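Outer protein YopM (Yersinia pestis, PDB 1JL5) probably alters host cell physiology and promotes bacterial survival in host tissues, as a leucine-rich-repeat effector and virulence factor. Local coordinates at residues P195-I200 / L215-I220; E38-W43 / D67-Q72; L282-N287 / S305-R310; L136-N141 / D161-K166; E77-G82 / V97-S102. All coordinates share one frame; numbering follows the deposited sequence.

Contact 1: residues P195-I200 / L215-I220; sequences PFLTAI and LSLESI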
# COMPACT_ATOMS: atom_id res chain seq x y z
N PRO A 195 13.93 -22.64 -34.86
CA PRO A 195 14.75 -23.69 -34.26
C PRO A 195 15.48 -23.33 -32.98
O PRO A 195 15.80 -24.20 -32.18
CB PRO A 195 15.72 -24.05 -35.38
CG PRO A 195 15.93 -22.73 -36.05
CD PRO A 195 14.52 -22.19 -36.14
N PHE A 196 15.76 -22.04 -32.78
CA PHE A 196 16.50 -21.64 -31.60
C PHE A 196 15.76 -20.72 -30.66
O PHE A 196 16.33 -20.24 -29.68
CB PHE A 196 17.81 -20.99 -32.04
CG PHE A 196 18.60 -21.83 -33.00
CD1 PHE A 196 19.19 -23.02 -32.57
CD2 PHE A 196 18.72 -21.46 -34.33
CE1 PHE A 196 19.89 -23.83 -33.46
CE2 PHE A 196 19.42 -22.27 -35.23
CZ PHE A 196 20.00 -23.45 -34.80
N LEU A 197 14.49 -20.46 -30.94
CA LEU A 197 13.71 -19.59 -30.07
C LEU A 197 13.49 -20.29 -28.74
O LEU A 197 12.77 -21.29 -28.65
CB LEU A 197 12.37 -19.25 -30.72
CG LEU A 197 11.54 -18.23 -29.94
CD1 LEU A 197 12.36 -16.96 -29.73
CD2 LEU A 197 10.27 -17.92 -30.70
N THR A 198 14.12 -19.78 -27.70
CA THR A 198 13.99 -20.39 -26.40
C THR A 198 13.15 -19.55 -25.45
O THR A 198 12.60 -20.06 -24.48
CB THR A 198 15.36 -20.60 -25.77
OG1 THR A 198 15.96 -19.33 -25.53
CG2 THR A 198 16.24 -21.41 -26.70
N ALA A 199 13.06 -18.26 -25.73
CA ALA A 199 12.28 -17.39 -24.86
C ALA A 199 11.43 -16.41 -25.62
O ALA A 199 11.90 -15.71 -26.52
CB ALA A 199 13.21 -16.64 -23.91
N ILE A 200 10.16 -16.37 -25.26
CA ILE A 200 9.23 -15.46 -25.88
C ILE A 200 8.54 -14.67 -24.80
O ILE A 200 7.95 -15.23 -23.87
CB ILE A 200 8.11 -16.19 -26.65
CG1 ILE A 200 8.70 -17.02 -27.79
CG2 ILE A 200 7.11 -15.17 -27.19
CD1 ILE A 200 7.67 -17.90 -28.46
N LEU A 215 9.73 -26.04 -30.70
CA LEU A 215 10.23 -27.11 -29.86
C LEU A 215 11.33 -26.59 -28.93
O LEU A 215 11.51 -27.09 -27.83
CB LEU A 215 10.81 -28.22 -30.74
CG LEU A 215 11.44 -29.40 -30.03
CD1 LEU A 215 10.35 -30.22 -29.36
CD2 LEU A 215 12.21 -30.26 -31.03
N SER A 216 12.06 -25.60 -29.40
CA SER A 216 13.15 -25.04 -28.63
C SER A 216 12.72 -24.14 -27.48
O SER A 216 13.51 -23.87 -26.58
CB SER A 216 14.06 -24.23 -29.55
OG SER A 216 13.31 -23.24 -30.22
N LEU A 217 11.47 -23.69 -27.50
CA LEU A 217 11.00 -22.78 -26.47
C LEU A 217 11.23 -23.28 -25.05
O LEU A 217 10.85 -24.38 -24.69
CB LEU A 217 9.51 -22.47 -26.66
CG LEU A 217 9.05 -21.18 -25.97
CD1 LEU A 217 9.78 -20.00 -26.61
CD2 LEU A 217 7.55 -21.01 -26.11
N GLU A 218 11.88 -22.46 -24.25
CA GLU A 218 12.15 -22.82 -22.87
C GLU A 218 11.28 -21.95 -21.99
O GLU A 218 10.96 -22.30 -20.86
CB GLU A 218 13.61 -22.58 -22.53
CG GLU A 218 14.56 -23.23 -23.51
CD GLU A 218 15.99 -23.17 -23.03
OE1 GLU A 218 16.36 -22.14 -22.43
OE2 GLU A 218 16.73 -24.15 -23.26
N SER A 219 10.90 -20.81 -22.53
CA SER A 219 10.11 -19.89 -21.76
C SER A 219 9.19 -19.04 -22.60
O SER A 219 9.56 -18.57 -23.68
CB SER A 219 11.04 -18.98 -20.96
OG SER A 219 10.30 -18.11 -20.14
N ILE A 220 7.97 -18.89 -22.12
CA ILE A 220 7.01 -18.05 -22.79
C ILE A 220 6.28 -17.27 -21.73
O ILE A 220 5.69 -17.83 -20.79
CB ILE A 220 6.01 -18.84 -23.67
CG1 ILE A 220 5.12 -17.83 -24.42
CG2 ILE A 220 5.18 -19.79 -22.82
CD1 ILE A 220 4.37 -18.42 -25.57
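A199 pairs with S219 and I200 with I220 as parallel strands, the CA atoms of A199 and S219 standing 4.5 Å apart, and I200 N donates to S219 O at 2.8 Å. One step earlier T198 O takes two backbone donors, S219 N at 2.7 Å and E218 N. The S216 hydroxyl adds a side-chain bond to this backbone set. Held between its own N and carbonyl carbon (chi1 56°), OG donates to L197 O over 2.6 Å from above the carbonyl plane. These segments are equivalent stretches of consecutive leucine-rich repeats, so L197 and L217, like I200 and I220, are matching positions on successive turns of the solenoid. L197 and L217 lie side by side and point the same way. L217 also crosses I200 at about a right angle and presses CD1 against I200 CG1 at 3.4 Å, a close fit for two carbons. I200 CB meets I220 CG1 at 4.1 Å. The E218 chain runs alongside T198, the two pointing the same way, with E218 CG 3.6 Å from T198 CB, while T198 OG1 is bonded to the carbonyl of E176 in the preceding repeat.

Contact 2: residues E38-W43 / D67-Q72; sequences EYYNAW and DCLDRQ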
# COMPACT_ATOMS: atom_id res chain seq x y z
N GLU A 38 37.14 14.16 -38.73
CA GLU A 38 35.81 14.32 -39.28
C GLU A 38 34.79 13.82 -38.27
O GLU A 38 33.75 14.44 -38.07
CB GLU A 38 35.69 13.57 -40.60
CG GLU A 38 36.50 14.19 -41.71
CD GLU A 38 36.32 13.49 -43.03
OE1 GLU A 38 36.68 12.30 -43.12
OE2 GLU A 38 35.82 14.12 -43.98
N TYR A 39 35.07 12.70 -37.63
CA TYR A 39 34.15 12.18 -36.63
C TYR A 39 34.09 13.14 -35.45
O TYR A 39 33.01 13.53 -35.02
CB TYR A 39 34.58 10.80 -36.14
CG TYR A 39 34.18 9.71 -37.09
CD1 TYR A 39 32.84 9.43 -37.33
CD2 TYR A 39 35.14 8.98 -37.78
CE1 TYR A 39 32.46 8.46 -38.24
CE2 TYR A 39 34.78 8.00 -38.69
CZ TYR A 39 33.44 7.74 -38.91
OH TYR A 39 33.07 6.77 -39.81
N TYR A 40 35.26 13.52 -34.95
CA TYR A 40 35.33 14.44 -33.83
C TYR A 40 34.53 15.69 -34.10
O TYR A 40 33.74 16.13 -33.27
CB TYR A 40 36.76 14.88 -33.57
CG TYR A 40 37.72 13.80 -33.17
CD1 TYR A 40 37.27 12.58 -32.65
CD2 TYR A 40 39.09 14.02 -33.24
CE1 TYR A 40 38.17 11.61 -32.22
CE2 TYR A 40 39.99 13.06 -32.82
CZ TYR A 40 39.53 11.87 -32.31
OH TYR A 40 40.44 10.95 -31.88
N ASN A 41 34.75 16.26 -35.27
CA ASN A 41 34.07 17.48 -35.65
C ASN A 41 32.60 17.24 -35.87
O ASN A 41 31.78 18.07 -35.52
CB ASN A 41 34.74 18.07 -36.89
CG ASN A 41 36.14 18.56 -36.60
OD1 ASN A 41 36.67 18.32 -35.52
ND2 ASN A 41 36.75 19.24 -37.56
N ALA A 42 32.27 16.10 -36.47
CA ALA A 42 30.88 15.79 -36.70
C ALA A 42 30.25 15.69 -35.31
O ALA A 42 29.16 16.21 -35.07
CB ALA A 42 30.75 14.46 -37.44
N TRP A 43 30.96 15.05 -34.40
CA TRP A 43 30.47 14.87 -33.05
C TRP A 43 30.41 16.16 -32.26
O TRP A 43 29.46 16.38 -31.51
CB TRP A 43 31.33 13.84 -32.32
CG TRP A 43 31.25 12.51 -32.98
CD1 TRP A 43 30.22 12.05 -33.76
CD2 TRP A 43 32.19 11.44 -32.90
NE1 TRP A 43 30.47 10.77 -34.16
CE2 TRP A 43 31.67 10.37 -33.65
CE3 TRP A 43 33.43 11.29 -32.26
CZ2 TRP A 43 32.35 9.15 -33.78
CZ3 TRP A 43 34.09 10.08 -32.39
CH2 TRP A 43 33.55 9.03 -33.14
N ASP A 67 36.31 8.22 -27.57
CA ASP A 67 37.01 7.11 -26.96
C ASP A 67 36.75 5.85 -27.76
O ASP A 67 37.66 5.07 -28.05
CB ASP A 67 36.54 6.90 -25.52
CG ASP A 67 37.39 5.90 -24.78
OD1 ASP A 67 38.61 6.15 -24.65
OD2 ASP A 67 36.86 4.85 -24.34
N CYS A 68 35.49 5.66 -28.15
CA CYS A 68 35.13 4.49 -28.93
C CYS A 68 35.89 4.50 -30.24
O CYS A 68 36.49 3.49 -30.63
CB CYS A 68 33.63 4.50 -29.21
SG CYS A 68 33.15 3.15 -30.27
N LEU A 69 35.87 5.64 -30.92
CA LEU A 69 36.56 5.78 -32.19
C LEU A 69 38.05 5.53 -32.01
O LEU A 69 38.64 4.73 -32.72
CB LEU A 69 36.34 7.19 -32.73
CG LEU A 69 36.86 7.46 -34.14
CD1 LEU A 69 36.08 6.62 -35.14
CD2 LEU A 69 36.72 8.94 -34.46
N ASP A 70 38.65 6.22 -31.04
CA ASP A 70 40.07 6.10 -30.77
C ASP A 70 40.48 4.70 -30.36
O ASP A 70 41.45 4.15 -30.89
CB ASP A 70 40.49 7.09 -29.67
CG ASP A 70 40.15 8.52 -30.03
OD1 ASP A 70 39.91 8.78 -31.23
OD2 ASP A 70 40.12 9.38 -29.12
N ARG A 71 39.74 4.12 -29.42
CA ARG A 71 40.03 2.77 -28.95
C ARG A 71 39.62 1.77 -30.03
O ARG A 71 39.97 0.60 -29.96
CB ARG A 71 39.24 2.49 -27.67
CG ARG A 71 39.60 3.38 -26.49
CD ARG A 71 40.77 2.82 -25.70
NE ARG A 71 41.38 3.82 -24.82
CZ ARG A 71 40.77 4.41 -23.79
NH1 ARG A 71 39.51 4.12 -23.50
NH2 ARG A 71 41.43 5.30 -23.06
N GLN A 72 38.89 2.25 -31.04
CA GLN A 72 38.40 1.38 -32.10
C GLN A 72 37.55 0.32 -31.40
O GLN A 72 37.41 -0.80 -31.88
CB GLN A 72 39.58 0.71 -32.82
CG GLN A 72 40.57 1.70 -33.42
CD GLN A 72 42.00 1.20 -33.36
OE1 GLN A 72 42.33 0.17 -33.95
NE2 GLN A 72 42.85 1.92 -32.64
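L69 pushes into a pocket of three aromatic side chains, Y39, Y40 and W43, where helices 36-48 and 58-71 run antiparallel, the short axes 10.9 Å apart at closest approach and 175° between directions. The apolar part is divided among the atoms of this one leucine. Its CB meets the edge of the indole, in the ring plane, 3.4 Å from W43 CH2. With CG anti to the backbone N (chi1 -173°), CD2 is carried in between W43 and Y39, 3.3 Å from Y39 CB, and CD1 lies 3.7 Å from Y39 CD2. Y40 touches the same CD2 with CE1. The polar part is one hydrogen bond from Y40 OH to D70 OD1, in the plane of the phenol ring, the carboxylate turned 86° against it. R66 makes a cation-pi contact with Y40, and W43 NE1 donates to E88 O. The pair thus forms the N-terminal helical hairpin capping the repeats, with an apolar interior and, at its rim, an aspartate whose negative charge would probably strengthen the tyrosine bond, though the modelled length of 2.3 Å is doubtful.

Contact 3: residues L282-N287 / S305-R310; sequences LDVSEN and SSNEIR. With CA (calcium ion), chain C.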
# COMPACT_ATOMS: atom_id res chain seq x y z
N LEU A 282 4.54 -22.33 -9.13
CA LEU A 282 3.18 -22.37 -9.61
C LEU A 282 2.37 -21.20 -9.09
O LEU A 282 2.18 -21.04 -7.89
CB LEU A 282 2.52 -23.68 -9.19
CG LEU A 282 1.07 -23.87 -9.62
CD1 LEU A 282 0.96 -23.82 -11.14
CD2 LEU A 282 0.56 -25.19 -9.08
N ASP A 283 1.90 -20.38 -10.00
CA ASP A 283 1.08 -19.27 -9.59
C ASP A 283 -0.25 -19.45 -10.28
O ASP A 283 -0.36 -19.26 -11.48
CB ASP A 283 1.68 -17.93 -9.99
CG ASP A 283 0.91 -16.77 -9.40
OD1 ASP A 283 -0.32 -16.90 -9.22
OD2 ASP A 283 1.52 -15.72 -9.12
N VAL A 284 -1.25 -19.85 -9.51
CA VAL A 284 -2.58 -20.04 -10.05
C VAL A 284 -3.48 -19.10 -9.27
O VAL A 284 -4.69 -19.31 -9.17
CB VAL A 284 -3.05 -21.49 -9.86
CG1 VAL A 284 -2.19 -22.41 -10.71
CG2 VAL A 284 -2.94 -21.89 -8.39
N SER A 285 -2.88 -18.06 -8.72
CA SER A 285 -3.63 -17.09 -7.95
C SER A 285 -4.64 -16.45 -8.88
O SER A 285 -4.47 -16.43 -10.10
CB SER A 285 -2.71 -16.03 -7.37
OG SER A 285 -2.16 -15.24 -8.41
N GLU A 286 -5.70 -15.93 -8.28
CA GLU A 286 -6.75 -15.27 -9.04
C GLU A 286 -7.33 -16.10 -10.15
O GLU A 286 -7.49 -15.65 -11.27
CB GLU A 286 -6.25 -13.96 -9.62
CG GLU A 286 -6.22 -12.85 -8.60
CD GLU A 286 -5.87 -11.54 -9.24
OE1 GLU A 286 -6.60 -11.10 -10.15
OE2 GLU A 286 -4.85 -10.95 -8.85
N ASN A 287 -7.61 -17.35 -9.84
CA ASN A 287 -8.26 -18.18 -10.80
C ASN A 287 -9.51 -18.57 -10.06
O ASN A 287 -9.92 -17.86 -9.15
CB ASN A 287 -7.39 -19.36 -11.18
CG ASN A 287 -6.47 -19.01 -12.31
OD1 ASN A 287 -6.88 -19.03 -13.47
ND2 ASN A 287 -5.24 -18.65 -12.00
N SER A 305 -3.27 -17.68 -4.18
CA SER A 305 -4.04 -16.65 -3.52
C SER A 305 -5.19 -16.19 -4.39
O SER A 305 -5.16 -16.30 -5.62
CB SER A 305 -3.15 -15.45 -3.20
OG SER A 305 -2.63 -14.89 -4.39
N SER A 306 -6.22 -15.68 -3.74
CA SER A 306 -7.38 -15.14 -4.43
C SER A 306 -8.06 -16.10 -5.39
O SER A 306 -8.38 -15.76 -6.52
CB SER A 306 -6.99 -13.86 -5.15
OG SER A 306 -6.71 -12.88 -4.17
N ASN A 307 -8.25 -17.31 -4.91
CA ASN A 307 -8.96 -18.31 -5.67
C ASN A 307 -10.13 -18.51 -4.75
O ASN A 307 -10.50 -17.60 -4.02
CB ASN A 307 -8.13 -19.58 -5.80
CG ASN A 307 -7.26 -19.55 -7.03
OD1 ASN A 307 -7.76 -19.68 -8.14
ND2 ASN A 307 -5.96 -19.34 -6.85
N GLU A 308 -10.72 -19.69 -4.76
CA GLU A 308 -11.83 -19.93 -3.87
C GLU A 308 -11.44 -21.23 -3.18
O GLU A 308 -12.27 -22.09 -2.91
CB GLU A 308 -13.13 -20.08 -4.65
CG GLU A 308 -14.35 -19.98 -3.77
CD GLU A 308 -14.55 -18.58 -3.23
OE1 GLU A 308 -13.59 -17.77 -3.23
OE2 GLU A 308 -15.68 -18.28 -2.80
N ILE A 309 -10.14 -21.35 -2.92
CA ILE A 309 -9.60 -22.55 -2.30
C ILE A 309 -10.21 -22.78 -0.94
O ILE A 309 -10.02 -22.00 -0.01
CB ILE A 309 -8.08 -22.46 -2.12
CG1 ILE A 309 -7.40 -22.19 -3.47
CG2 ILE A 309 -7.57 -23.75 -1.50
CD1 ILE A 309 -7.72 -23.20 -4.51
N ARG A 310 -10.95 -23.87 -0.83
CA ARG A 310 -11.57 -24.22 0.43
C ARG A 310 -10.68 -25.19 1.16
O ARG A 310 -10.77 -25.35 2.37
CB ARG A 310 -12.90 -24.91 0.20
CG ARG A 310 -13.94 -24.08 -0.48
CD ARG A 310 -15.25 -24.55 0.08
NE ARG A 310 -16.32 -24.51 -0.89
CZ ARG A 310 -17.54 -24.94 -0.61
NH1 ARG A 310 -17.79 -25.42 0.60
NH2 ARG A 310 -18.50 -24.87 -1.51
CA CA C . -12.18 -16.08 -3.87
O HOH W 1 -11.46 -16.45 -6.56
O HOH W 2 -11.08 -15.87 -1.79
O HOH W 3 -11.13 -14.11 -4.43
O HOH W 4 -14.01 -15.82 -5.53
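N287 and N307 hold their side-chain amides in nearly the same pose one repeat apart, with chi1 near -90° in both, and this places their amide nitrogens on opposite faces of the V284 carbonyl. N307 ND2 reaches V284 O at 2.6 Å with an N-H...O angle of 165°; the oxygen lies in the plane of the N307 amide, whereas the donor stands above the carbonyl plane. N287 ND2 comes from the other face at 3.0 Å, much more steeply. N307 ND2 also donates to A304 O and N287 ND2 to V264 O, so each amide links its own turn to the one before. S285 CB faces S305 OG at 3.2 Å; D283 OD1 accepts from S285 N, an Asx turn, and also from S285 OG. Alongside, the E286 chain passes S306 with CG 3.7 Å from CB, and its carboxylate is taken up by R265 and by N326 of a second subunit. Beyond N307 the chain turns to calcium: N307 O and E308 OE1 each bind it at 2.3 Å, the glutamate bent at chi2 (69°) to bring its oxygen round. Four waters, one of them at a longer distance, and D266 of the second subunit complete the shell. The amide bonds probably help to fix the turn that offers N307 O to the calcium, and the calcium ties two subunits of the assembly together.

Contact 4: residues L136-N141 / D161-K166; sequences LGVSNN and DNNSLK. With CA (calcium ion), chain D.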
# COMPACT_ATOMS: atom_id res chain seq x y z
N LEU A 136 18.90 -7.01 -30.88
CA LEU A 136 18.08 -5.86 -31.21
C LEU A 136 17.34 -5.45 -29.94
O LEU A 136 16.26 -5.96 -29.65
CB LEU A 136 17.08 -6.19 -32.31
CG LEU A 136 16.13 -5.04 -32.67
CD1 LEU A 136 16.93 -3.85 -33.16
CD2 LEU A 136 15.16 -5.51 -33.74
N GLY A 137 17.95 -4.54 -29.18
CA GLY A 137 17.34 -4.07 -27.96
C GLY A 137 16.72 -2.71 -28.19
O GLY A 137 17.41 -1.69 -28.16
N VAL A 138 15.42 -2.69 -28.43
CA VAL A 138 14.70 -1.45 -28.69
C VAL A 138 13.46 -1.36 -27.81
O VAL A 138 12.46 -0.76 -28.19
CB VAL A 138 14.27 -1.36 -30.15
CG1 VAL A 138 15.49 -1.29 -31.05
CG2 VAL A 138 13.43 -2.58 -30.51
N SER A 139 13.53 -1.97 -26.64
CA SER A 139 12.40 -1.95 -25.75
C SER A 139 12.19 -0.52 -25.29
O SER A 139 13.09 0.32 -25.38
CB SER A 139 12.65 -2.84 -24.53
OG SER A 139 13.69 -2.31 -23.74
N ASN A 140 10.98 -0.23 -24.81
CA ASN A 140 10.67 1.09 -24.31
C ASN A 140 10.96 2.18 -25.32
O ASN A 140 11.76 3.08 -25.09
CB ASN A 140 11.44 1.33 -23.03
CG ASN A 140 11.10 0.32 -21.96
OD1 ASN A 140 9.94 0.16 -21.62
ND2 ASN A 140 12.11 -0.36 -21.45
N ASN A 141 10.30 2.07 -26.46
CA ASN A 141 10.43 3.05 -27.51
C ASN A 141 9.03 3.26 -28.01
O ASN A 141 8.07 2.91 -27.32
CB ASN A 141 11.37 2.54 -28.60
CG ASN A 141 12.81 2.88 -28.32
OD1 ASN A 141 13.21 4.04 -28.44
ND2 ASN A 141 13.59 1.89 -27.92
N ASP A 161 10.12 -5.00 -26.46
CA ASP A 161 9.17 -4.86 -25.39
C ASP A 161 8.84 -3.39 -25.19
O ASP A 161 9.67 -2.51 -25.41
CB ASP A 161 9.74 -5.44 -24.09
CG ASP A 161 8.90 -5.10 -22.88
OD1 ASP A 161 8.94 -3.93 -22.43
OD2 ASP A 161 8.19 -6.00 -22.37
N ASN A 162 7.60 -3.13 -24.79
CA ASN A 162 7.15 -1.78 -24.53
C ASN A 162 7.34 -0.83 -25.71
O ASN A 162 8.17 0.08 -25.68
CB ASN A 162 7.86 -1.23 -23.30
CG ASN A 162 7.03 -0.19 -22.58
OD1 ASN A 162 6.42 0.68 -23.21
ND2 ASN A 162 7.01 -0.26 -21.25
N ASN A 163 6.57 -1.07 -26.75
CA ASN A 163 6.60 -0.24 -27.93
C ASN A 163 5.16 -0.14 -28.37
O ASN A 163 4.26 -0.42 -27.60
CB ASN A 163 7.48 -0.87 -29.00
CG ASN A 163 8.92 -0.49 -28.84
OD1 ASN A 163 9.30 0.64 -29.11
ND2 ASN A 163 9.75 -1.43 -28.37
N SER A 164 4.94 0.25 -29.62
CA SER A 164 3.58 0.36 -30.11
C SER A 164 3.43 -0.55 -31.30
O SER A 164 2.77 -0.20 -32.28
CB SER A 164 3.28 1.80 -30.48
OG SER A 164 3.45 2.62 -29.34
N LEU A 165 4.04 -1.72 -31.21
CA LEU A 165 3.97 -2.69 -32.29
C LEU A 165 2.60 -3.35 -32.34
O LEU A 165 2.13 -3.90 -31.34
CB LEU A 165 5.06 -3.74 -32.11
CG LEU A 165 6.47 -3.14 -32.11
CD1 LEU A 165 7.50 -4.23 -31.84
CD2 LEU A 165 6.74 -2.47 -33.45
N LYS A 166 1.97 -3.27 -33.50
CA LYS A 166 0.65 -3.87 -33.70
C LYS A 166 0.93 -5.26 -34.24
O LYS A 166 0.12 -6.17 -34.09
CB LYS A 166 -0.15 -3.07 -34.73
CG LYS A 166 -0.45 -1.64 -34.32
CD LYS A 166 -1.61 -1.55 -33.33
CE LYS A 166 -2.94 -1.93 -33.98
NZ LYS A 166 -4.10 -1.75 -33.06
CA CA D . 4.08 1.36 -23.07
O HOH W 5 5.08 2.81 -26.85
O HOH W 6 3.92 -0.09 -24.94
O HOH W 7 3.93 2.58 -20.50
O HOH W 8 5.27 3.44 -23.77
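In the turns after strands 135-137 and 157-159 of the leucine-rich-repeat solenoid, N141 and N163 share the carbonyl of V138. N163 ND2 meets V138 O at 2.8 Å and almost straight (172°), with the oxygen in the plane of its amide. N141 ND2 arrives at 2.9 Å from the opposite face of that carbonyl, high above its plane. A buried backbone oxygen is thus gripped by two side-chain amides, one from its own turn and one from the next. Each amide nitrogen also serves a second carbonyl, N163 that of V160 and N141 that of V118, so the pattern passes from repeat 4 to repeat 5 and backward to the turn before. Backbone follows suit: N141 N donates to N162 O at 3.0 Å. N140 and N162, both at positive phi, lie across from each other, their amide planes 57° apart and N140 OD1 3.0 Å from N162 ND2, though at a poor angle for bonding. With CG swung anti to its backbone N (chi1 -153°), N162 directs OD1 to a calcium ion at 2.4 Å; three waters, one of them long, are the other modelled ligands, and one of the nearer two lies 2.7 Å from N163 O. Another water bridges N141 O and S164 OG. E380 of a third subunit packs against N162.

Contact 5: residues E77-G82 / V97-S102; sequences ELNNLG and VASCNS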
# COMPACT_ATOMS: atom_id res chain seq x y z
N GLU A 77 28.78 3.05 -25.66
CA GLU A 77 27.72 3.09 -24.68
C GLU A 77 27.39 4.53 -24.31
O GLU A 77 28.18 5.22 -23.68
CB GLU A 77 28.14 2.29 -23.44
CG GLU A 77 27.06 2.14 -22.39
CD GLU A 77 27.09 3.24 -21.37
OE1 GLU A 77 28.06 3.29 -20.59
OE2 GLU A 77 26.15 4.06 -21.34
N LEU A 78 26.21 4.96 -24.73
CA LEU A 78 25.74 6.31 -24.49
C LEU A 78 24.45 6.27 -23.69
O LEU A 78 23.52 7.01 -23.96
CB LEU A 78 25.48 7.01 -25.82
CG LEU A 78 26.66 6.98 -26.79
CD1 LEU A 78 26.24 7.52 -28.14
CD2 LEU A 78 27.80 7.80 -26.20
N ASN A 79 24.41 5.39 -22.69
CA ASN A 79 23.21 5.25 -21.89
C ASN A 79 22.88 6.45 -21.03
O ASN A 79 23.75 7.08 -20.45
CB ASN A 79 23.29 4.02 -20.99
CG ASN A 79 23.37 2.74 -21.77
OD1 ASN A 79 22.87 2.65 -22.89
ND2 ASN A 79 24.00 1.73 -21.17
N ASN A 80 21.59 6.73 -20.96
CA ASN A 80 21.08 7.81 -20.14
C ASN A 80 21.82 9.13 -20.28
O ASN A 80 22.18 9.76 -19.29
CB ASN A 80 21.08 7.36 -18.68
CG ASN A 80 20.16 8.18 -17.83
OD1 ASN A 80 19.03 8.47 -18.23
ND2 ASN A 80 20.62 8.56 -16.64
N LEU A 81 22.05 9.54 -21.52
CA LEU A 81 22.74 10.79 -21.77
C LEU A 81 21.75 11.82 -22.28
O LEU A 81 22.12 12.91 -22.70
CB LEU A 81 23.86 10.58 -22.79
CG LEU A 81 24.98 9.67 -22.29
CD1 LEU A 81 26.10 9.60 -23.32
CD2 LEU A 81 25.51 10.22 -20.96
N GLY A 82 20.47 11.46 -22.23
CA GLY A 82 19.42 12.36 -22.67
C GLY A 82 19.57 12.79 -24.12
O GLY A 82 19.03 13.81 -24.52
N VAL A 97 25.11 0.92 -27.64
CA VAL A 97 24.30 0.92 -26.44
C VAL A 97 23.97 2.38 -26.19
O VAL A 97 24.81 3.15 -25.71
CB VAL A 97 25.07 0.34 -25.24
CG1 VAL A 97 24.16 0.30 -24.02
CG2 VAL A 97 25.57 -1.06 -25.57
N ALA A 98 22.76 2.78 -26.54
CA ALA A 98 22.31 4.15 -26.36
C ALA A 98 20.98 4.11 -25.64
O ALA A 98 20.03 4.82 -25.99
CB ALA A 98 22.17 4.84 -27.71
N SER A 99 20.91 3.25 -24.64
CA SER A 99 19.69 3.09 -23.86
C SER A 99 19.40 4.36 -23.08
O SER A 99 20.30 5.14 -22.78
CB SER A 99 19.85 1.93 -22.88
OG SER A 99 20.34 0.79 -23.54
N CYS A 100 18.13 4.55 -22.76
CA CYS A 100 17.70 5.69 -21.97
C CYS A 100 18.15 7.05 -22.48
O CYS A 100 18.90 7.76 -21.82
CB CYS A 100 18.16 5.50 -20.53
SG CYS A 100 17.58 3.94 -19.83
N ASN A 101 17.69 7.40 -23.67
CA ASN A 101 17.99 8.69 -24.25
C ASN A 101 16.66 9.12 -24.81
O ASN A 101 15.63 8.52 -24.48
CB ASN A 101 19.05 8.56 -25.34
CG ASN A 101 20.45 8.36 -24.77
OD1 ASN A 101 20.99 9.25 -24.11
ND2 ASN A 101 21.03 7.20 -25.03
N SER A 102 16.65 10.14 -25.65
CA SER A 102 15.41 10.62 -26.24
C SER A 102 15.51 10.45 -27.74
O SER A 102 14.95 11.24 -28.50
CB SER A 102 15.19 12.09 -25.92
OG SER A 102 15.10 12.27 -24.52
O HOH W 9 18.77 10.06 -20.81
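At the ND2 edge of the N101 amide both acceptors lie close to its plane: L78 O at 2.7 Å from ND2, with an N-H...O angle of 169°, and A98 O within its own segment. At the other end OD1 accepts from L81 N at 2.8 Å, this donor standing above the plane of the amide carbonyl, and also from L83 N. A second flat group, the amide of N79, leans across to the next turn. Its OD1 accepts from S99 N at 2.7 Å, the donor only slightly tilted from the amide plane, while V97 CG1 lies against the amide, nearest N79 OD1 at 2.9 Å. With CG beside the backbone N (chi1 -63°), N79 folds over V97 rather than away from it. These are equivalent turns of the first two leucine-rich repeats, where E77 and V97 form the last parallel bridge of their strands and the chain then bends, N101 holding the turn as N141 and N163 do in later repeats. N80 N donates to S99 O at 2.7 Å, continuing the pairing beyond the strands. On the strand face, E77 CG rests 3.8 Å from V97 CG1. L78 and L81 are covered by helix 58-71, and N80 O is taken by R338 of a third subunit. G82, at positive phi, reaches C100 O through one water, weakly on the glycine side.

Along the chain the contacts come in series: contact 2, then contact 5, contact 4, contact 1 and contact 3. Contact 2 joins the two N-terminal helices, and contact 5 follows at the first repeats; between centres, the successive steps are about 17, 15, 19 and 27 Å. Contacts 5, 4, 1 and 3 follow one row of parallel strands, and none of the five touches another. The ends, contacts 2 and 3, have centres about 57 Å apart, on opposite sides of the chain's centre. The protein is thus a long curved solenoid built by repeating local joints, capped at one end by helices, with metal and subunit contacts set along it.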